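Local coordinates for protein magnesium transporter MgtE (Enterococcus faecalis, PDB 2OUX) that probably transports magnesium ions across the cell membrane, with a cytosolic part, the portion described here, that itself binds magnesium ions, at residues A[13-18]-A[25-30]; A[20-25]-A[55-60]. All coordinates share one frame; numbering follows the deposited sequence.

Contact 1 of 2, residues A[13-18]-A[25-30]; sequences ALLLET and NEFREL
Thr-18 points toward helix 24-31, packing on Glu-26, Phe-27 and Leu-30, and illustrates how a small polar side chain can be used as packing material between two helices. Its CB faces the CB of Glu-26 at 4.3 Å. From there the side chain forks. OG1 lies between the backbone N and the carbonyl carbon (chi1 76°), a position that lets it reach back along its own helix and donate a hydrogen bond to Leu-15 O at 3.0 Å, the donor tilted 21° from the carbonyl plane. With its proton used within its own helix, the same oxygen still packs across the interface: it sits 3.3 Å from Phe-27 CA and meets the edge of the Phe-27 ring near the ring plane. The other branch, CG2, meets Leu-30 CD1 at 3.7 Å, the two side chains crossing at a slant.

One turn earlier, Leu-15 brings CD2 obliquely against the same ring, 3.3 Å from Phe-27 CD1, which is tight packing; Leu-15 CD2 also packs on Leu-30 CB at 4.1 Å. Phe-42 of helix 36-43 touches both Leu-15 and Phe-27, so a third helix closes over this junction. The axes of segments 13-18 and 25-30 run roughly antiparallel (150°) and approach to 8.9 Å; the helices that carry them, 8-20 and 24-31, form a helical hairpin at the start of the cytosolic part of MgtE.

Contact 2 of 2, residues A[20-25]-A[55-60]; sequences KNQQMN and YNYLSP
A backbone carbon, not a side-chain tip, lies over the face of the Tyr-57 ring: Met-24 CA stands 4.0 Å from the ring centroid and only 16° off the ring normal, offset toward the rim, in a CH-pi contact. The rest of Met-24, present as selenomethionine, then runs along one side of the ring. CB lies 3.4 Å from Tyr-57 CE1; with CG anti to the backbone N (chi1 -179°), CG comes to 3.2 Å from Tyr-57 CD1, closer than ordinary van der Waals packing of two carbons. The selenium is further on, 4.8 Å from the Tyr-57 centroid in an oblique Met-aromatic contact; a bend at the last torsion turns the methyl away.

The partner of the tyrosine is a helix-to-helix turn. Gln-22 has positive phi and closes helix 8-20 with a Schellman motif, and Gln-23, the next residue, is the N-cap of helix 24-31; the ring of Tyr-57 reaches across to this reversal. Its OH meets the aliphatic part of Gln-22 at CB, 3.2 Å away, while the extended side chain passes at about a right angle to that of the tyrosine and carries its amide round to the same oxygen. There Gln-22 NE2 gives Tyr-57 OH a weak hydrogen bond of 3.3 Å, bent to 141°. Leu-19 of helix 8-20 also touches Tyr-57. Just beyond, Ser-59 is the N-cap of helix 60-67: its side chain caps a backbone N just past the segment, and Ser-59 N hydrogen-bonds to Glu-62 OE1, consistent with a capping box.

How the contacts relate
The two contacts are neighbours, their centres about 9 Å apart, and Asn-25 belongs to both. Contact 1 pairs the two helices of the hairpin, whereas contact 2 sets Tyr-57 against the turn between them. Thr-18 O and Gln-23 N, 2.8 Å apart, probably form a hydrogen bond that ties the end of the first helix to that turn. On the second helix, Phe-27 CD2 packs 3.8 Å from Tyr-57 CB, and Arg-28 NE makes a weak hydrogen bond to Tyr-57 O while its NH2 forms a salt bridge with Glu-62. Both contacts lie in a peripheral helical region, away from the magnesium sites.

Contact 1 of 2, residues A[13-18]-A[25-30]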
loop_
_atom_site.group_PDB
_atom_site.type_symbol
_atom_site.label_atom_id
_atom_site.label_comp_id
_atom_site.label_asym_id
_atom_site.label_seq_id
_atom_site.Cartn_x
_atom_site.Cartn_y
_atom_site.Cartn_z
ATOM N N ALA A 13 -4.821 -18.138 24.446
ATOM C CA ALA A 13 -5.112 -18.852 25.689
ATOM C C ALA A 13 -5.179 -17.902 26.883
ATOM O O ALA A 13 -6.083 -18.005 27.716
ATOM C CB ALA A 13 -4.053 -19.931 25.933
ATOM N N LEU A 14 -4.213 -16.993 26.971
ATOM C CA LEU A 14 -4.188 -16.011 28.049
ATOM C C LEU A 14 -5.420 -15.131 27.903
ATOM O O LEU A 14 -6.109 -14.832 28.877
ATOM C CB LEU A 14 -2.930 -15.140 27.958
ATOM C CG LEU A 14 -1.621 -15.587 28.625
ATOM C CD1 LEU A 14 -1.181 -16.971 28.141
ATOM C CD2 LEU A 14 -0.564 -14.548 28.315
ATOM N N LEU A 15 -5.687 -14.720 26.666
ATOM C CA LEU A 15 -6.833 -13.875 26.353
ATOM C C LEU A 15 -8.142 -14.524 26.795
ATOM O O LEU A 15 -8.980 -13.873 27.415
ATOM C CB LEU A 15 -6.894 -13.606 24.852
ATOM C CG LEU A 15 -6.849 -12.169 24.338
ATOM C CD1 LEU A 15 -7.128 -12.195 22.839
ATOM C CD2 LEU A 15 -7.879 -11.305 25.044
ATOM N N LEU A 16 -8.319 -15.800 26.459
ATOM C CA LEU A 16 -9.533 -16.536 26.831
ATOM C C LEU A 16 -9.736 -16.555 28.344
ATOM O O LEU A 16 -10.863 -16.503 28.832
ATOM C CB LEU A 16 -9.472 -17.983 26.320
ATOM C CG LEU A 16 -10.391 -18.346 25.141
ATOM C CD1 LEU A 16 -10.115 -19.775 24.673
ATOM C CD2 LEU A 16 -11.840 -18.194 25.557
ATOM N N GLU A 17 -8.636 -16.640 29.080
ATOM C CA GLU A 17 -8.714 -16.670 30.528
ATOM C C GLU A 17 -9.128 -15.327 31.119
ATOM O O GLU A 17 -9.974 -15.282 32.010
ATOM C CB GLU A 17 -7.379 -17.132 31.120
ATOM C CG GLU A 17 -7.212 -18.647 31.098
ATOM C CD GLU A 17 -8.252 -19.363 31.963
ATOM O OE1 GLU A 17 -8.250 -19.155 33.197
ATOM O OE2 GLU A 17 -9.072 -20.131 31.411
ATOM N N THR A 18 -8.549 -14.236 30.629
ATOM C CA THR A 18 -8.916 -12.927 31.155
ATOM C C THR A 18 -10.387 -12.712 30.840
ATOM O O THR A 18 -11.102 -12.033 31.575
ATOM C CB THR A 18 -8.111 -11.782 30.505
ATOM O OG1 THR A 18 -8.615 -11.530 29.190
ATOM C CG2 THR A 18 -6.635 -12.142 30.422
ATOM N N ASN A 25 -10.240 -4.937 32.015
ATOM C CA ASN A 25 -9.050 -4.172 31.655
ATOM C C ASN A 25 -7.877 -5.012 31.138
ATOM O O ASN A 25 -7.186 -4.604 30.196
ATOM C CB ASN A 25 -8.626 -3.313 32.848
ATOM C CG ASN A 25 -9.754 -2.400 33.333
ATOM O OD1 ASN A 25 -10.136 -1.439 32.657
ATOM N ND2 ASN A 25 -10.304 -2.714 34.506
ATOM N N GLU A 26 -7.647 -6.175 31.743
ATOM C CA GLU A 26 -6.563 -7.048 31.297
ATOM C C GLU A 26 -6.904 -7.517 29.882
ATOM O O GLU A 26 -6.047 -7.561 29.000
ATOM C CB GLU A 26 -6.436 -8.263 32.213
ATOM C CG GLU A 26 -5.043 -8.485 32.801
ATOM C CD GLU A 26 -3.950 -8.682 31.754
ATOM O OE1 GLU A 26 -3.185 -9.665 31.879
ATOM O OE2 GLU A 26 -3.836 -7.853 30.820
ATOM N N PHE A 27 -8.173 -7.864 29.686
ATOM C CA PHE A 27 -8.670 -8.319 28.399
ATOM C C PHE A 27 -8.428 -7.258 27.334
ATOM O O PHE A 27 -7.785 -7.518 26.322
ATOM C CB PHE A 27 -10.167 -8.599 28.480
ATOM C CG PHE A 27 -10.783 -8.909 27.156
ATOM C CD1 PHE A 27 -10.627 -10.167 26.582
ATOM C CD2 PHE A 27 -11.465 -7.927 26.450
ATOM C CE1 PHE A 27 -11.142 -10.440 25.326
ATOM C CE2 PHE A 27 -11.984 -8.193 25.190
ATOM C CZ PHE A 27 -11.822 -9.450 24.627
ATOM N N ARG A 28 -8.958 -6.063 27.575
ATOM C CA ARG A 28 -8.815 -4.953 26.650
ATOM C C ARG A 28 -7.378 -4.710 26.233
ATOM O O ARG A 28 -7.096 -4.580 25.039
ATOM C CB ARG A 28 -9.380 -3.674 27.262
ATOM C CG ARG A 28 -10.879 -3.683 27.427
ATOM C CD ARG A 28 -11.365 -2.330 27.880
ATOM N NE ARG A 28 -12.369 -1.807 26.968
ATOM C CZ ARG A 28 -12.131 -0.943 25.984
ATOM N NH1 ARG A 28 -10.914 -0.476 25.762
ATOM N NH2 ARG A 28 -13.131 -0.550 25.219
ATOM N N GLU A 29 -6.477 -4.640 27.214
ATOM C CA GLU A 29 -5.052 -4.410 26.946
ATOM C C GLU A 29 -4.493 -5.431 25.967
ATOM O O GLU A 29 -3.801 -5.075 25.015
ATOM C CB GLU A 29 -4.216 -4.502 28.229
ATOM C CG GLU A 29 -4.288 -3.319 29.179
ATOM C CD GLU A 29 -3.447 -3.554 30.432
ATOM O OE1 GLU A 29 -2.205 -3.655 30.312
ATOM O OE2 GLU A 29 -4.030 -3.649 31.534
ATOM N N LEU A 30 -4.774 -6.705 26.230
ATOM C CA LEU A 30 -4.291 -7.794 25.388
ATOM C C LEU A 30 -4.951 -7.781 24.010
ATOM O O LEU A 30 -4.270 -7.696 22.992
ATOM C CB LEU A 30 -4.549 -9.140 26.076
ATOM C CG LEU A 30 -3.776 -9.412 27.372
ATOM C CD1 LEU A 30 -4.270 -10.704 28.005
ATOM C CD2 LEU A 30 -2.287 -9.495 27.073
#

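Contact 2 of 2, residues A[20-25]-A[55-60]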
loop_
_atom_site.group_PDB
_atom_site.type_symbol
_atom_site.label_atom_id
_atom_site.label_comp_id
_atom_site.label_asym_id
_atom_site.label_seq_id
_atom_site.Cartn_x
_atom_site.Cartn_y
_atom_site.Cartn_z
ATOM N N LYS A 20 -12.831 -15.169 30.563
ATOM C CA LYS A 20 -13.636 -15.957 31.491
ATOM C C LYS A 20 -13.621 -15.337 32.890
ATOM O O LYS A 20 -14.675 -15.121 33.488
ATOM C CB LYS A 20 -13.129 -17.406 31.526
ATOM C CG LYS A 20 -13.304 -18.128 30.190
ATOM C CD LYS A 20 -12.720 -19.531 30.200
ATOM C CE LYS A 20 -13.424 -20.443 31.207
ATOM N NZ LYS A 20 -12.843 -21.822 31.226
ATOM N N ASN A 21 -12.431 -15.035 33.405
ATOM C CA ASN A 21 -12.313 -14.423 34.727
ATOM C C ASN A 21 -12.885 -13.013 34.736
ATOM O O ASN A 21 -12.788 -12.305 35.733
ATOM C CB ASN A 21 -10.850 -14.361 35.164
ATOM C CG ASN A 21 -10.265 -15.729 35.424
ATOM O OD1 ASN A 21 -9.094 -15.856 35.781
ATOM N ND2 ASN A 21 -11.079 -16.764 35.247
ATOM N N GLN A 22 -13.473 -12.611 33.616
ATOM C CA GLN A 22 -14.065 -11.289 33.479
ATOM C C GLN A 22 -13.167 -10.147 33.953
ATOM O O GLN A 22 -13.602 -9.253 34.682
ATOM C CB GLN A 22 -15.418 -11.247 34.197
ATOM C CG GLN A 22 -16.457 -12.159 33.550
ATOM C CD GLN A 22 -17.884 -11.799 33.925
ATOM O OE1 GLN A 22 -18.434 -12.304 34.904
ATOM N NE2 GLN A 22 -18.488 -10.909 33.144
ATOM N N GLN A 23 -11.913 -10.186 33.516
ATOM C CA GLN A 23 -10.922 -9.169 33.853
ATOM C C GLN A 23 -10.927 -8.155 32.705
ATOM O O GLN A 23 -9.992 -8.104 31.903
ATOM C CB GLN A 23 -9.533 -9.813 33.974
ATOM C CG GLN A 23 -9.487 -11.063 34.850
ATOM C CD GLN A 23 -8.154 -11.803 34.765
ATOM O OE1 GLN A 23 -7.106 -11.259 35.113
ATOM N NE2 GLN A 23 -8.193 -13.049 34.301
HETATM N N MSE A 24 -11.989 -7.354 32.633
HETATM C CA MSE A 24 -12.164 -6.363 31.573
HETATM C C MSE A 24 -10.912 -5.629 31.104
HETATM O O MSE A 24 -10.557 -5.689 29.927
HETATM C CB MSE A 24 -13.227 -5.334 31.981
HETATM C CG MSE A 24 -13.490 -4.261 30.921
HETATM SE SE MSE A 24 -15.073 -3.177 31.234
HETATM C CE MSE A 24 -14.226 -1.601 31.972
ATOM N N ASN A 25 -10.240 -4.937 32.015
ATOM C CA ASN A 25 -9.050 -4.172 31.655
ATOM C C ASN A 25 -7.877 -5.012 31.138
ATOM O O ASN A 25 -7.186 -4.604 30.196
ATOM C CB ASN A 25 -8.626 -3.313 32.848
ATOM C CG ASN A 25 -9.754 -2.400 33.333
ATOM O OD1 ASN A 25 -10.136 -1.439 32.657
ATOM N ND2 ASN A 25 -10.304 -2.714 34.506
ATOM N N TYR A 55 -18.668 -8.492 23.711
ATOM C CA TYR A 55 -19.474 -7.338 23.315
ATOM C C TYR A 55 -19.566 -6.345 24.469
ATOM O O TYR A 55 -19.753 -5.148 24.256
ATOM C CB TYR A 55 -20.887 -7.783 22.911
ATOM C CG TYR A 55 -20.929 -8.742 21.736
ATOM C CD1 TYR A 55 -21.843 -9.798 21.702
ATOM C CD2 TYR A 55 -20.049 -8.599 20.659
ATOM C CE1 TYR A 55 -21.876 -10.690 20.628
ATOM C CE2 TYR A 55 -20.076 -9.486 19.578
ATOM C CZ TYR A 55 -20.987 -10.526 19.569
ATOM O OH TYR A 55 -20.993 -11.406 18.509
ATOM N N ASN A 56 -19.428 -6.845 25.694
ATOM C CA ASN A 56 -19.503 -5.985 26.871
ATOM C C ASN A 56 -18.204 -5.221 27.159
ATOM O O ASN A 56 -18.222 -4.204 27.850
ATOM C CB ASN A 56 -19.885 -6.806 28.112
ATOM C CG ASN A 56 -21.228 -7.510 27.963
ATOM O OD1 ASN A 56 -22.196 -6.933 27.461
ATOM N ND2 ASN A 56 -21.296 -8.758 28.420
ATOM N N TYR A 57 -17.081 -5.697 26.632
ATOM C CA TYR A 57 -15.805 -5.034 26.885
ATOM C C TYR A 57 -15.295 -4.177 25.736
ATOM O O TYR A 57 -14.289 -3.481 25.876
ATOM C CB TYR A 57 -14.737 -6.065 27.249
ATOM C CG TYR A 57 -15.073 -6.912 28.454
ATOM C CD1 TYR A 57 -15.585 -6.337 29.615
ATOM C CD2 TYR A 57 -14.874 -8.289 28.436
ATOM C CE1 TYR A 57 -15.882 -7.112 30.732
ATOM C CE2 TYR A 57 -15.167 -9.074 29.545
ATOM C CZ TYR A 57 -15.673 -8.478 30.687
ATOM O OH TYR A 57 -15.957 -9.247 31.787
ATOM N N LEU A 58 -15.980 -4.225 24.600
ATOM C CA LEU A 58 -15.561 -3.448 23.442
ATOM C C LEU A 58 -16.662 -2.525 22.959
ATOM O O LEU A 58 -17.829 -2.899 22.926
ATOM C CB LEU A 58 -15.137 -4.383 22.310
ATOM C CG LEU A 58 -13.925 -5.251 22.653
ATOM C CD1 LEU A 58 -13.735 -6.328 21.609
ATOM C CD2 LEU A 58 -12.700 -4.368 22.761
ATOM N N SER A 59 -16.273 -1.310 22.599
ATOM C CA SER A 59 -17.212 -0.320 22.103
ATOM C C SER A 59 -17.570 -0.671 20.662
ATOM O O SER A 59 -16.890 -1.471 20.026
ATOM C CB SER A 59 -16.568 1.060 22.121
ATOM O OG SER A 59 -15.545 1.138 21.139
ATOM N N PRO A 60 -18.653 -0.085 20.136
ATOM C CA PRO A 60 -19.033 -0.378 18.755
ATOM C C PRO A 60 -17.910 -0.013 17.784
ATOM O O PRO A 60 -17.689 -0.719 16.799
ATOM C CB PRO A 60 -20.284 0.471 18.564
ATOM C CG PRO A 60 -20.933 0.366 19.930
ATOM C CD PRO A 60 -19.745 0.609 20.844
#